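Side-chain contacts in peptidoglycan-N-acetylmuramic acid deacetylase PdaC (Bacillus subtilis subsp. subtilis str. 168, PDB 6H8N), which removes acetyl groups from N-acetylmuramic acid residues of peptidoglycan, a change that confers resistance to lysozyme, and can also deacylate short chitin oligomers: residues F16-N21 with W70-L75; A39-L44 with I56-E61; T25-D30 with I161-A166; D89-I94 with Y100-V105. The protein carries 1 engineered substitution. All blocks are in the same frame, centred on the assembly; numbering follows the deposited sequence.

Contact 1. Residues F16-N21 with W70-L75; sequences FSDGPN and WSHPLL. Engineered in segment 16-21: Ser-17 (natural residue Asp). With ZN (zinc ion), chain C.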
loop_
_atom_site.group_PDB
_atom_site.type_symbol
_atom_site.label_atom_id
_atom_site.label_comp_id
_atom_site.label_asym_id
_atom_site.label_seq_id
_atom_site.Cartn_x
_atom_site.Cartn_y
_atom_site.Cartn_z
ATOM N N PHE A 16 2.483 -1.963 -0.995
ATOM C CA PHE A 16 2.903 -3.355 -1.020
ATOM C C PHE A 16 1.721 -4.255 -0.730
ATOM O O PHE A 16 1.140 -4.163 0.356
ATOM C CB PHE A 16 3.994 -3.609 0.014
ATOM C CG PHE A 16 5.228 -2.818 -0.247
ATOM C CD1 PHE A 16 6.137 -3.271 -1.172
ATOM C CD2 PHE A 16 5.478 -1.632 0.407
ATOM C CE1 PHE A 16 7.261 -2.565 -1.456
ATOM C CE2 PHE A 16 6.605 -0.894 0.128
ATOM C CZ PHE A 16 7.509 -1.362 -0.814
ATOM N N SER A 17 1.412 -5.160 -1.643
ATOM C CA SER A 17 0.308 -6.096 -1.481
ATOM C C SER A 17 0.817 -7.510 -1.289
ATOM O O SER A 17 1.804 -7.912 -1.900
ATOM C CB SER A 17 -0.549 -6.105 -2.742
ATOM O OG SER A 17 -1.255 -4.888 -2.878
ATOM N N ASP A 18 0.096 -8.275 -0.469
ATOM C CA ASP A 18 0.118 -9.743 -0.391
ATOM C C ASP A 18 0.854 -10.292 0.814
ATOM O O ASP A 18 0.777 -11.495 1.067
ATOM C CB ASP A 18 0.651 -10.445 -1.647
ATOM C CG ASP A 18 -0.205 -10.227 -2.845
ATOM O OD1 ASP A 18 -1.340 -9.770 -2.695
ATOM O OD2 ASP A 18 0.310 -10.469 -3.970
ATOM N N GLY A 19 1.524 -9.446 1.572
ATOM C CA GLY A 19 2.190 -9.875 2.794
ATOM C C GLY A 19 1.207 -9.891 3.960
ATOM O O GLY A 19 -0.002 -9.732 3.780
ATOM N N PRO A 20 1.715 -10.030 5.183
ATOM C CA PRO A 20 3.148 -10.065 5.496
ATOM C C PRO A 20 3.827 -11.371 5.146
ATOM O O PRO A 20 3.228 -12.450 5.164
ATOM C CB PRO A 20 3.174 -9.886 7.015
ATOM C CG PRO A 20 1.851 -10.361 7.476
ATOM C CD PRO A 20 0.890 -9.999 6.401
ATOM N N ASN A 21 5.115 -11.263 4.830
ATOM C CA ASN A 21 5.989 -12.411 4.635
ATOM C C ASN A 21 7.312 -12.011 5.261
ATOM O O ASN A 21 8.070 -11.242 4.653
ATOM C CB ASN A 21 6.161 -12.692 3.147
ATOM C CG ASN A 21 6.951 -13.920 2.902
ATOM O OD1 ASN A 21 6.677 -14.947 3.499
ATOM N ND2 ASN A 21 7.965 -13.836 2.047
ATOM N N TRP A 70 -8.976 -11.871 2.940
ATOM C CA TRP A 70 -8.445 -12.941 3.778
ATOM C C TRP A 70 -7.530 -13.875 2.991
ATOM O O TRP A 70 -6.407 -14.159 3.412
ATOM C CB TRP A 70 -9.593 -13.734 4.427
ATOM C CG TRP A 70 -9.050 -14.782 5.348
ATOM C CD1 TRP A 70 -8.769 -16.092 5.046
ATOM C CD2 TRP A 70 -8.696 -14.613 6.723
ATOM N NE1 TRP A 70 -8.256 -16.736 6.147
ATOM C CE2 TRP A 70 -8.197 -15.852 7.189
ATOM C CE3 TRP A 70 -8.754 -13.537 7.605
ATOM C CZ2 TRP A 70 -7.758 -16.035 8.494
ATOM C CZ3 TRP A 70 -8.319 -13.719 8.892
ATOM C CH2 TRP A 70 -7.826 -14.962 9.331
ATOM N N SER A 71 -8.011 -14.375 1.842
ATOM C CA SER A 71 -7.316 -15.425 1.097
ATOM C C SER A 71 -7.188 -15.111 -0.394
ATOM O O SER A 71 -6.884 -16.014 -1.185
ATOM C CB SER A 71 -8.016 -16.776 1.302
ATOM O OG SER A 71 -9.358 -16.682 0.891
ATOM N N HIS A 72 -7.386 -13.863 -0.793
ATOM C CA HIS A 72 -7.065 -13.377 -2.146
ATOM C C HIS A 72 -7.981 -13.908 -3.249
ATOM O O HIS A 72 -7.517 -14.047 -4.383
ATOM C CB HIS A 72 -5.603 -13.691 -2.529
ATOM C CG HIS A 72 -4.954 -12.630 -3.371
ATOM N ND1 HIS A 72 -5.127 -12.542 -4.733
ATOM C CD2 HIS A 72 -4.128 -11.611 -3.033
ATOM C CE1 HIS A 72 -4.461 -11.500 -5.194
ATOM N NE2 HIS A 72 -3.836 -10.921 -4.185
ATOM N N PRO A 73 -9.268 -14.162 -3.013
ATOM C CA PRO A 73 -10.155 -14.450 -4.140
ATOM C C PRO A 73 -10.431 -13.179 -4.923
ATOM O O PRO A 73 -10.327 -12.063 -4.413
ATOM C CB PRO A 73 -11.435 -14.936 -3.456
ATOM C CG PRO A 73 -11.484 -14.121 -2.199
ATOM C CD PRO A 73 -10.035 -13.992 -1.760
ATOM N N LEU A 74 -10.835 -13.348 -6.179
ATOM C CA LEU A 74 -11.468 -12.261 -6.902
ATOM C C LEU A 74 -12.845 -12.035 -6.290
ATOM O O LEU A 74 -13.717 -12.913 -6.365
ATOM C CB LEU A 74 -11.564 -12.611 -8.388
ATOM C CG LEU A 74 -12.267 -11.593 -9.279
ATOM C CD1 LEU A 74 -11.634 -10.193 -9.179
ATOM C CD2 LEU A 74 -12.225 -12.085 -10.735
ATOM N N LEU A 75 -13.045 -10.871 -5.667
ATOM C CA LEU A 75 -14.229 -10.678 -4.832
ATOM C C LEU A 75 -15.507 -10.654 -5.658
ATOM O O LEU A 75 -16.586 -10.970 -5.138
ATOM C CB LEU A 75 -14.107 -9.393 -4.016
ATOM C CG LEU A 75 -13.012 -9.399 -2.943
ATOM C CD1 LEU A 75 -12.869 -8.002 -2.358
ATOM C CD2 LEU A 75 -13.290 -10.417 -1.870
HETATM ZN ZN ZN C . -2.687 -9.275 -4.017
#
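Asp-18 and His-72 meet through a shared zinc ion: OD1 of Asp-18 lies 2.0 Å from the metal, and NE2 of His-72 is also 2.0 Å from it. Asp-18 OD2 stays 3.2 Å from the zinc, so the carboxylate binds through one oxygen. Seen from the metal, the OD1 and NE2 directions open to about 104°, close to a tetrahedral value; the two atoms are 3.1 Å apart because both bind the zinc, not through a hydrogen bond. Asp-18 OD1 comes to the edge of the imidazole, while the carboxylate and ring planes are turned 75° apart. Asp-18 gets there with CG anti to its carbonyl carbon (chi1 -64°). His-68 NE2 adds a third protein ligand. In the next shell, Ser-17 is an engineered replacement for the natural Asp, the proton acceptor by similarity; its OG is hydrogen-bonded to Arg-106 NH1. His-159, the probable proton donor, packs against the Asp-18 side chain, and a phosphate ion, probably from the crystallisation liquor, lies beside it. Ser-69 OG, just before segment 70-75, is hydrogen-bonded to His-72 N. One Asp and two His around a metal form the His-His-Asp triad of PdaC's C-terminal NodB-type polysaccharide deacetylase domain, the part this chain represents.

Contact 2. Residues A39-L44 with I56-E61; sequences ATFFVL and IRMLKE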
loop_
_atom_site.group_PDB
_atom_site.type_symbol
_atom_site.label_atom_id
_atom_site.label_comp_id
_atom_site.label_asym_id
_atom_site.label_seq_id
_atom_site.Cartn_x
_atom_site.Cartn_y
_atom_site.Cartn_z
ATOM N N ALA A 39 5.509 3.575 3.984
ATOM C CA ALA A 39 4.756 2.953 2.907
ATOM C C ALA A 39 3.432 2.444 3.458
ATOM O O ALA A 39 3.109 2.609 4.642
ATOM C CB ALA A 39 5.559 1.827 2.261
ATOM N N THR A 40 2.652 1.836 2.570
ATOM C CA THR A 40 1.350 1.299 2.917
ATOM C C THR A 40 1.330 -0.165 2.510
ATOM O O THR A 40 1.666 -0.488 1.365
ATOM C CB THR A 40 0.230 2.044 2.174
ATOM O OG1 THR A 40 0.394 3.451 2.386
ATOM C CG2 THR A 40 -1.131 1.633 2.707
ATOM N N PHE A 41 0.977 -1.045 3.443
ATOM C CA PHE A 41 0.992 -2.490 3.247
ATOM C C PHE A 41 -0.445 -2.978 3.224
ATOM O O PHE A 41 -1.167 -2.827 4.218
ATOM C CB PHE A 41 1.779 -3.162 4.373
ATOM C CG PHE A 41 3.239 -2.838 4.347
ATOM C CD1 PHE A 41 3.720 -1.672 4.909
ATOM C CD2 PHE A 41 4.140 -3.690 3.706
ATOM C CE1 PHE A 41 5.088 -1.358 4.839
ATOM C CE2 PHE A 41 5.490 -3.376 3.625
ATOM C CZ PHE A 41 5.963 -2.219 4.208
ATOM N N PHE A 42 -0.852 -3.558 2.098
ATOM C CA PHE A 42 -2.179 -4.137 1.935
ATOM C C PHE A 42 -2.034 -5.626 2.192
ATOM O O PHE A 42 -1.474 -6.369 1.375
ATOM C CB PHE A 42 -2.719 -3.798 0.552
ATOM C CG PHE A 42 -3.078 -2.350 0.421
ATOM C CD1 PHE A 42 -4.324 -1.911 0.809
ATOM C CD2 PHE A 42 -2.143 -1.411 -0.027
ATOM C CE1 PHE A 42 -4.662 -0.564 0.736
ATOM C CE2 PHE A 42 -2.480 -0.063 -0.106
ATOM C CZ PHE A 42 -3.749 0.347 0.261
ATOM N N VAL A 43 -2.506 -6.040 3.351
ATOM C CA VAL A 43 -2.178 -7.339 3.939
ATOM C C VAL A 43 -3.328 -8.319 3.753
ATOM O O VAL A 43 -4.515 -7.959 3.762
ATOM C CB VAL A 43 -1.798 -7.220 5.437
ATOM C CG1 VAL A 43 -0.564 -6.329 5.607
ATOM C CG2 VAL A 43 -2.951 -6.709 6.264
ATOM N N LEU A 44 -2.947 -9.589 3.620
ATOM C CA LEU A 44 -3.883 -10.701 3.602
ATOM C C LEU A 44 -4.171 -11.139 5.030
ATOM O O LEU A 44 -3.247 -11.374 5.805
ATOM C CB LEU A 44 -3.292 -11.871 2.820
ATOM C CG LEU A 44 -3.356 -11.689 1.313
ATOM C CD1 LEU A 44 -2.519 -12.745 0.625
ATOM C CD2 LEU A 44 -4.770 -11.768 0.788
ATOM N N ILE A 56 2.588 -5.918 13.746
ATOM C CA ILE A 56 2.981 -4.989 14.794
ATOM C C ILE A 56 4.174 -4.151 14.355
ATOM O O ILE A 56 4.195 -2.936 14.563
ATOM C CB ILE A 56 3.232 -5.729 16.128
ATOM C CG1 ILE A 56 1.955 -6.396 16.652
ATOM C CG2 ILE A 56 3.829 -4.773 17.161
ATOM C CD1 ILE A 56 0.842 -5.443 16.955
ATOM N N ARG A 57 5.182 -4.780 13.751
ATOM C CA ARG A 57 6.361 -4.030 13.344
ATOM C C ARG A 57 6.022 -2.944 12.322
ATOM O O ARG A 57 6.484 -1.801 12.434
ATOM C CB ARG A 57 7.445 -4.961 12.800
ATOM C CG ARG A 57 8.710 -4.193 12.453
ATOM C CD ARG A 57 9.891 -5.032 11.967
ATOM N NE ARG A 57 10.848 -4.041 11.513
ATOM C CZ ARG A 57 11.763 -4.189 10.565
ATOM N NH1 ARG A 57 11.946 -5.357 9.971
ATOM N NH2 ARG A 57 12.481 -3.135 10.210
ATOM N N MET A 58 5.223 -3.275 11.308
ATOM C CA MET A 58 4.960 -2.272 10.291
ATOM C C MET A 58 4.222 -1.079 10.883
ATOM O O MET A 58 4.512 0.071 10.524
ATOM C CB MET A 58 4.247 -2.863 9.075
ATOM C CG MET A 58 2.938 -3.472 9.315
ATOM S SD MET A 58 2.253 -4.261 7.798
ATOM C CE MET A 58 3.451 -5.448 7.275
ATOM N N LEU A 59 3.292 -1.326 11.827
ATOM C CA LEU A 59 2.584 -0.234 12.499
ATOM C C LEU A 59 3.512 0.551 13.415
ATOM O O LEU A 59 3.458 1.784 13.450
ATOM C CB LEU A 59 1.419 -0.790 13.311
ATOM C CG LEU A 59 0.231 -1.328 12.526
ATOM C CD1 LEU A 59 -0.706 -2.081 13.488
ATOM C CD2 LEU A 59 -0.502 -0.213 11.837
ATOM N N LYS A 60 4.363 -0.146 14.169
ATOM C CA LYS A 60 5.263 0.536 15.090
ATOM C C LYS A 60 6.189 1.478 14.348
ATOM O O LYS A 60 6.555 2.531 14.874
ATOM C CB LYS A 60 6.056 -0.494 15.883
ATOM C CG LYS A 60 6.904 0.111 16.974
ATOM C CD LYS A 60 7.489 -0.960 17.870
ATOM C CE LYS A 60 8.227 -0.336 19.042
ATOM N NZ LYS A 60 8.677 -1.366 20.026
ATOM N N GLU A 61 6.548 1.142 13.119
ATOM C CA GLU A 61 7.490 1.933 12.333
ATOM C C GLU A 61 6.807 2.983 11.467
ATOM O O GLU A 61 7.466 3.586 10.615
ATOM C CB GLU A 61 8.419 1.001 11.544
ATOM C CG GLU A 61 9.277 0.168 12.515
ATOM C CD GLU A 61 10.337 -0.726 11.897
ATOM O OE1 GLU A 61 10.479 -0.764 10.662
ATOM O OE2 GLU A 61 11.060 -1.413 12.675
#
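Glu-61 OE2, in segment 56-61, whose Met-58 packs against Phe-41, is gripped by two basic residues. Arg-57 NE gives the firm bond, 2.9 Å to Glu-61 OE2 and 169° at the hydrogen; Glu-61 OE2 lies in the guanidinium plane of Arg-57, whereas NE comes to it from above the carboxylate plane, 49° out of it. Lys-33 forms a second salt bridge to OE2, and Arg-57 NH2 adds weak bonds to both carboxylate oxygens while also pairing with Asp-30. The contact between the segments themselves is apolar. Met-58 SD sits 3.6 Å from Phe-41 CB and 4.6 Å from the centroid of the Phe-41 ring, 40° off its normal, an oblique Met-aromatic contact. Because the Met-58 chain bends about its CG-SD bond, CE also comes to the ring, 3.9 Å from Phe-41 CG. Val-43 reaches Met-58 tip to tip, its CG1 4.1 Å from SD. The Phe-41 ring also meets that of Phe-16, and Thr-25 and Val-65 pack on Met-58, so the sulfur is buried in the core. Strand 40-43, helix 52-60 and the parallel neighbouring strand 64-67 make a beta-alpha-beta crossover of the NodB domain, with Met-58 one of the residues the helix turns inward.

Contact 3. Residues T25-D30 with I161-A166; sequences TNQILD and IYRTSA
Gln-27 leaves helix 22-35 heading for Ala-166 and Arg-163, with CG anti to the backbone N (chi1 -174°) and the chain extended through CB and CG. Its CD then passes 3.8 Å from the Ala-166 methyl, and the amide divides at the tip. OE1 is shared by both terminal nitrogens of Arg-163: NH1 and NH2 each stand 2.7 Å from Gln-27 OE1. The angles at hydrogen, 126° and 127°, make both bonds weak, as expected when one oxygen sits between two donors. Amide and guanidinium are nearly coplanar, with OE1 at the guanidinium edge. The other branch, NE2, is hydrogen-bonded to Asp-167, which also forms a salt bridge with Arg-163 NH2, so the carboxylate ties the two together. A water lies 2.8 Å from Ala-166 O, to which it donates, and it accepts a weak bond from NE2. Next to these polar groups, Ile-28 CG1 packs 3.9 Å from Ala-166 CA; consistent with the small alanine side chain, the CA atoms of Ile-28 and Ala-166 are 5.8 Å apart. Ser-165 holds Asp-133, thought to raise the pKa of the active-site histidine. The arrangement is helix-helix packing in the NodB domain, between helix 22-35 and the start of helix 163-178.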
loop_
_atom_site.group_PDB
_atom_site.type_symbol
_atom_site.label_atom_id
_atom_site.label_comp_id
_atom_site.label_asym_id
_atom_site.label_seq_id
_atom_site.Cartn_x
_atom_site.Cartn_y
_atom_site.Cartn_z
ATOM N N THR A 25 9.058 -8.915 3.681
ATOM C CA THR A 25 8.494 -7.727 4.305
ATOM C C THR A 25 9.470 -7.077 5.269
ATOM O O THR A 25 9.583 -5.848 5.304
ATOM C CB THR A 25 7.187 -8.078 5.015
ATOM O OG1 THR A 25 6.316 -8.764 4.105
ATOM C CG2 THR A 25 6.505 -6.825 5.560
ATOM N N ASN A 26 10.199 -7.875 6.065
ATOM C CA ASN A 26 11.138 -7.267 7.014
ATOM C C ASN A 26 12.269 -6.531 6.304
ATOM O O ASN A 26 12.760 -5.509 6.792
ATOM C CB ASN A 26 11.731 -8.299 7.967
ATOM C CG ASN A 26 10.773 -8.721 9.044
ATOM O OD1 ASN A 26 9.940 -7.935 9.511
ATOM N ND2 ASN A 26 10.930 -9.947 9.503
ATOM N N GLN A 27 12.724 -7.064 5.172
ATOM C CA GLN A 27 13.756 -6.384 4.403
ATOM C C GLN A 27 13.253 -5.035 3.899
ATOM O O GLN A 27 13.964 -4.028 3.973
ATOM C CB GLN A 27 14.174 -7.293 3.245
ATOM C CG GLN A 27 15.337 -6.784 2.453
ATOM C CD GLN A 27 15.610 -7.617 1.216
ATOM O OE1 GLN A 27 15.563 -8.846 1.243
ATOM N NE2 GLN A 27 15.909 -6.944 0.135
ATOM N N ILE A 28 12.001 -4.988 3.422
ATOM C CA ILE A 28 11.418 -3.740 2.949
ATOM C C ILE A 28 11.257 -2.759 4.103
ATOM O O ILE A 28 11.568 -1.571 3.975
ATOM C CB ILE A 28 10.088 -4.035 2.239
ATOM C CG1 ILE A 28 10.354 -4.810 0.936
ATOM C CG2 ILE A 28 9.297 -2.752 1.967
ATOM C CD1 ILE A 28 9.144 -5.500 0.364
ATOM N N LEU A 29 10.780 -3.243 5.252
ATOM C CA LEU A 29 10.666 -2.388 6.430
ATOM C C LEU A 29 12.027 -1.836 6.833
ATOM O O LEU A 29 12.136 -0.670 7.208
ATOM C CB LEU A 29 10.034 -3.150 7.592
ATOM C CG LEU A 29 8.552 -3.474 7.404
ATOM C CD1 LEU A 29 8.094 -4.481 8.439
ATOM C CD2 LEU A 29 7.699 -2.214 7.486
ATOM N N ASP A 30 13.079 -2.658 6.732
ATOM C CA ASP A 30 14.437 -2.192 7.020
ATOM C C ASP A 30 14.836 -1.070 6.074
ATOM O O ASP A 30 15.425 -0.072 6.502
ATOM C CB ASP A 30 15.452 -3.328 6.877
ATOM C CG ASP A 30 15.397 -4.352 7.995
ATOM O OD1 ASP A 30 14.731 -4.145 9.022
ATOM O OD2 ASP A 30 16.081 -5.391 7.827
ATOM N N ILE A 161 6.076 -10.318 -1.442
ATOM C CA ILE A 161 6.213 -11.738 -1.157
ATOM C C ILE A 161 7.314 -12.403 -1.973
ATOM O O ILE A 161 7.524 -13.611 -1.835
ATOM C CB ILE A 161 4.868 -12.468 -1.350
ATOM C CG1 ILE A 161 4.342 -12.296 -2.772
ATOM C CG2 ILE A 161 3.864 -11.938 -0.330
ATOM C CD1 ILE A 161 3.189 -13.232 -3.099
ATOM N N TYR A 162 7.998 -11.668 -2.841
ATOM C CA TYR A 162 9.036 -12.221 -3.698
ATOM C C TYR A 162 10.386 -11.606 -3.356
ATOM O O TYR A 162 10.490 -10.393 -3.144
ATOM C CB TYR A 162 8.737 -11.942 -5.169
ATOM C CG TYR A 162 7.369 -12.415 -5.613
ATOM C CD1 TYR A 162 7.033 -13.759 -5.579
ATOM C CD2 TYR A 162 6.418 -11.514 -6.070
ATOM C CE1 TYR A 162 5.778 -14.193 -6.000
ATOM C CE2 TYR A 162 5.164 -11.942 -6.487
ATOM C CZ TYR A 162 4.853 -13.279 -6.445
ATOM O OH TYR A 162 3.604 -13.682 -6.858
ATOM N N ARG A 163 11.427 -12.441 -3.354
ATOM C CA ARG A 163 12.774 -11.943 -3.104
ATOM C C ARG A 163 13.154 -10.832 -4.081
ATOM O O ARG A 163 13.740 -9.818 -3.677
ATOM C CB ARG A 163 13.761 -13.106 -3.184
ATOM C CG ARG A 163 15.226 -12.717 -3.045
ATOM C CD ARG A 163 15.807 -13.154 -1.707
ATOM N NE ARG A 163 15.007 -12.702 -0.568
ATOM C CZ ARG A 163 14.905 -11.433 -0.177
ATOM N NH1 ARG A 163 14.161 -11.113 0.880
ATOM N NH2 ARG A 163 15.539 -10.481 -0.843
ATOM N N THR A 164 12.867 -11.013 -5.373
ATOM C CA THR A 164 13.215 -9.995 -6.358
ATOM C C THR A 164 12.459 -8.700 -6.110
ATOM O O THR A 164 12.963 -7.622 -6.432
ATOM C CB THR A 164 12.999 -10.495 -7.796
ATOM O OG1 THR A 164 11.782 -11.238 -7.890
ATOM C CG2 THR A 164 14.140 -11.391 -8.245
ATOM N N SER A 165 11.240 -8.783 -5.584
ATOM C CA SER A 165 10.465 -7.589 -5.254
ATOM C C SER A 165 11.060 -6.853 -4.064
ATOM O O SER A 165 11.123 -5.623 -4.067
ATOM C CB SER A 165 9.013 -7.977 -4.976
ATOM O OG SER A 165 8.409 -8.442 -6.156
ATOM N N ALA A 166 11.483 -7.571 -3.030
ATOM C CA ALA A 166 12.104 -6.905 -1.893
ATOM C C ALA A 166 13.421 -6.261 -2.300
ATOM O O ALA A 166 13.727 -5.133 -1.903
ATOM C CB ALA A 166 12.313 -7.893 -0.751
HETATM O O HOH W 1 13.989 -4.212 0.764
#

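Contact 4. Residues D89-I94 with Y100-V105; sequences DTQDII and YRPTLV
Gln-91 and Pro-102 approach from opposite directions, and the amide end of Gln-91 meets both the carbonyl and the ring of the proline residue. NE2 donates to Pro-102 O over 3.0 Å with 160° at the hydrogen. The acceptor lies close to the amide plane, whereas the donor is tilted 18° from the carbonyl plane. OE1 faces the ring carbons of Pro-102 and is 3.5 Å from CG; its polar partner is Asn-67 ND2, so both ends of the amide are used and its flip state is well defined. A bend about the CB-CG bond (chi2 -65°) folds the chain toward the proline. One turn further on, Ile-94 meets Pro-102 tip to tip, CD1 3.8 Å from CG. Its other branch, CG2, is 3.4 Å from Tyr-100 O and comes obliquely to the Tyr-100 ring, 4.2 Å from CD2. Between the backbones a water donates to Gln-91 O at 2.7 Å and to Tyr-100 O at 2.9 Å, bridging the helix to the returning chain. Helix 80-98 is thereby fastened to the segment that turns back after it into strand 104-105, which pairs with strand 123-124. Leu-55 and Leu-59 of helix 52-60 pack on Ile-94 and Tyr-100 respectively, and Tyr-100 OH bonds to Val-65 N of strand 64-67.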
loop_
_atom_site.group_PDB
_atom_site.type_symbol
_atom_site.label_atom_id
_atom_site.label_comp_id
_atom_site.label_asym_id
_atom_site.label_seq_id
_atom_site.Cartn_x
_atom_site.Cartn_y
_atom_site.Cartn_z
ATOM N N ASP A 89 -13.385 -10.528 8.008
ATOM C CA ASP A 89 -12.482 -11.426 8.721
ATOM C C ASP A 89 -11.088 -10.821 8.815
ATOM O O ASP A 89 -10.372 -11.047 9.798
ATOM C CB ASP A 89 -12.377 -12.787 8.031
ATOM C CG ASP A 89 -13.601 -13.660 8.227
ATOM O OD1 ASP A 89 -14.447 -13.338 9.083
ATOM O OD2 ASP A 89 -13.683 -14.685 7.507
ATOM N N THR A 90 -10.680 -10.080 7.778
ATOM C CA THR A 90 -9.364 -9.462 7.766
ATOM C C THR A 90 -9.318 -8.261 8.697
ATOM O O THR A 90 -8.349 -8.104 9.445
ATOM C CB THR A 90 -8.988 -9.127 6.331
ATOM O OG1 THR A 90 -8.953 -10.358 5.596
ATOM C CG2 THR A 90 -7.623 -8.458 6.254
ATOM N N GLN A 91 -10.383 -7.446 8.727
ATOM C CA GLN A 91 -10.479 -6.402 9.751
ATOM C C GLN A 91 -10.366 -7.019 11.135
ATOM O O GLN A 91 -9.645 -6.512 12.004
ATOM C CB GLN A 91 -11.807 -5.640 9.652
ATOM C CG GLN A 91 -12.031 -4.846 8.400
ATOM C CD GLN A 91 -11.082 -3.700 8.223
ATOM O OE1 GLN A 91 -10.023 -3.838 7.606
ATOM N NE2 GLN A 91 -11.440 -2.543 8.755
ATOM N N ASP A 92 -11.050 -8.145 11.346
ATOM C CA ASP A 92 -11.120 -8.735 12.674
ATOM C C ASP A 92 -9.762 -9.232 13.150
ATOM O O ASP A 92 -9.398 -9.015 14.311
ATOM C CB ASP A 92 -12.148 -9.878 12.702
ATOM C CG ASP A 92 -13.579 -9.394 12.578
ATOM O OD1 ASP A 92 -13.829 -8.182 12.717
ATOM O OD2 ASP A 92 -14.469 -10.253 12.345
ATOM N N ILE A 93 -8.988 -9.903 12.291
ATOM C CA ILE A 93 -7.695 -10.408 12.753
ATOM C C ILE A 93 -6.742 -9.249 13.032
ATOM O O ILE A 93 -5.974 -9.273 14.003
ATOM C CB ILE A 93 -7.096 -11.464 11.798
ATOM C CG1 ILE A 93 -5.890 -12.173 12.425
ATOM C CG2 ILE A 93 -6.653 -10.847 10.464
ATOM C CD1 ILE A 93 -6.226 -13.025 13.645
ATOM N N ILE A 94 -6.774 -8.215 12.188
ATOM C CA ILE A 94 -5.915 -7.059 12.423
ATOM C C ILE A 94 -6.275 -6.406 13.752
ATOM O O ILE A 94 -5.395 -6.063 14.550
ATOM C CB ILE A 94 -6.002 -6.086 11.244
ATOM C CG1 ILE A 94 -5.406 -6.735 9.995
ATOM C CG2 ILE A 94 -5.326 -4.743 11.573
ATOM C CD1 ILE A 94 -5.717 -5.985 8.719
ATOM N N TYR A 100 -5.876 -1.952 15.698
ATOM C CA TYR A 100 -5.964 -1.018 14.575
ATOM C C TYR A 100 -7.095 -1.435 13.646
ATOM O O TYR A 100 -7.292 -2.627 13.395
ATOM C CB TYR A 100 -4.632 -1.073 13.836
ATOM C CG TYR A 100 -4.376 -0.187 12.619
ATOM C CD1 TYR A 100 -3.652 1.003 12.754
ATOM C CD2 TYR A 100 -4.682 -0.621 11.334
ATOM C CE1 TYR A 100 -3.324 1.783 11.645
ATOM C CE2 TYR A 100 -4.416 0.174 10.217
ATOM C CZ TYR A 100 -3.679 1.357 10.373
ATOM O OH TYR A 100 -3.304 2.144 9.265
ATOM N N ARG A 101 -7.838 -0.450 13.160
ATOM C CA ARG A 101 -8.914 -0.643 12.199
ATOM C C ARG A 101 -8.531 -0.001 10.868
ATOM O O ARG A 101 -8.603 1.227 10.728
ATOM C CB ARG A 101 -10.220 -0.034 12.720
ATOM C CG ARG A 101 -11.358 -0.220 11.718
ATOM C CD ARG A 101 -12.729 0.150 12.300
ATOM N NE ARG A 101 -12.831 1.564 12.638
ATOM C CZ ARG A 101 -13.964 2.172 12.985
ATOM N NH1 ARG A 101 -13.955 3.466 13.278
ATOM N NH2 ARG A 101 -15.108 1.492 13.036
ATOM N N PRO A 102 -8.149 -0.774 9.856
ATOM C CA PRO A 102 -7.856 -0.171 8.547
ATOM C C PRO A 102 -9.058 0.581 8.010
ATOM O O PRO A 102 -10.203 0.182 8.209
ATOM C CB PRO A 102 -7.540 -1.378 7.661
ATOM C CG PRO A 102 -7.019 -2.414 8.632
ATOM C CD PRO A 102 -7.874 -2.212 9.877
ATOM N N THR A 103 -8.765 1.671 7.301
ATOM C CA THR A 103 -9.777 2.399 6.552
ATOM C C THR A 103 -9.670 2.184 5.054
ATOM O O THR A 103 -10.633 2.478 4.335
ATOM C CB THR A 103 -9.678 3.902 6.835
ATOM O OG1 THR A 103 -8.400 4.357 6.440
ATOM C CG2 THR A 103 -9.869 4.194 8.319
ATOM N N LEU A 104 -8.553 1.639 4.575
ATOM C CA LEU A 104 -8.307 1.430 3.156
ATOM C C LEU A 104 -8.485 -0.037 2.815
ATOM O O LEU A 104 -7.996 -0.916 3.533
ATOM C CB LEU A 104 -6.880 1.834 2.786
ATOM C CG LEU A 104 -6.435 3.248 3.140
ATOM C CD1 LEU A 104 -4.960 3.423 2.824
ATOM C CD2 LEU A 104 -7.264 4.255 2.387
ATOM N N VAL A 105 -9.147 -0.305 1.692
ATOM C CA VAL A 105 -9.278 -1.656 1.172
ATOM C C VAL A 105 -8.739 -1.686 -0.250
ATOM O O VAL A 105 -8.936 -0.739 -1.022
ATOM C CB VAL A 105 -10.738 -2.160 1.239
ATOM C CG1 VAL A 105 -11.664 -1.332 0.359
ATOM C CG2 VAL A 105 -10.832 -3.656 0.888
HETATM O O HOH W 2 -9.611 -3.865 12.282
#

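In the fold
Contacts 1 and 2 share the parallel sheet: strands 11-17 and 40-43 are neighbours, paired where Phe-16 N and O meet Thr-40 O and Phe-42 N. They differ in chemistry, since contact 1 gathers round the zinc ion, while contact 2, the most buried, is apolar packing of a helix on the sheet. Contacts 1, 3 and 4 are partly buried; 3 and 4 combine apolar packing with glutamine amides and bridging waters, and about 12 Å separates their nearest atoms. Contact 2 touches both: Arg-57 pairs with Asp-30 of contact 3, and Val-43 packs on Ile-94 of contact 4. Trp-70 joins contact 1 to helix 80-98.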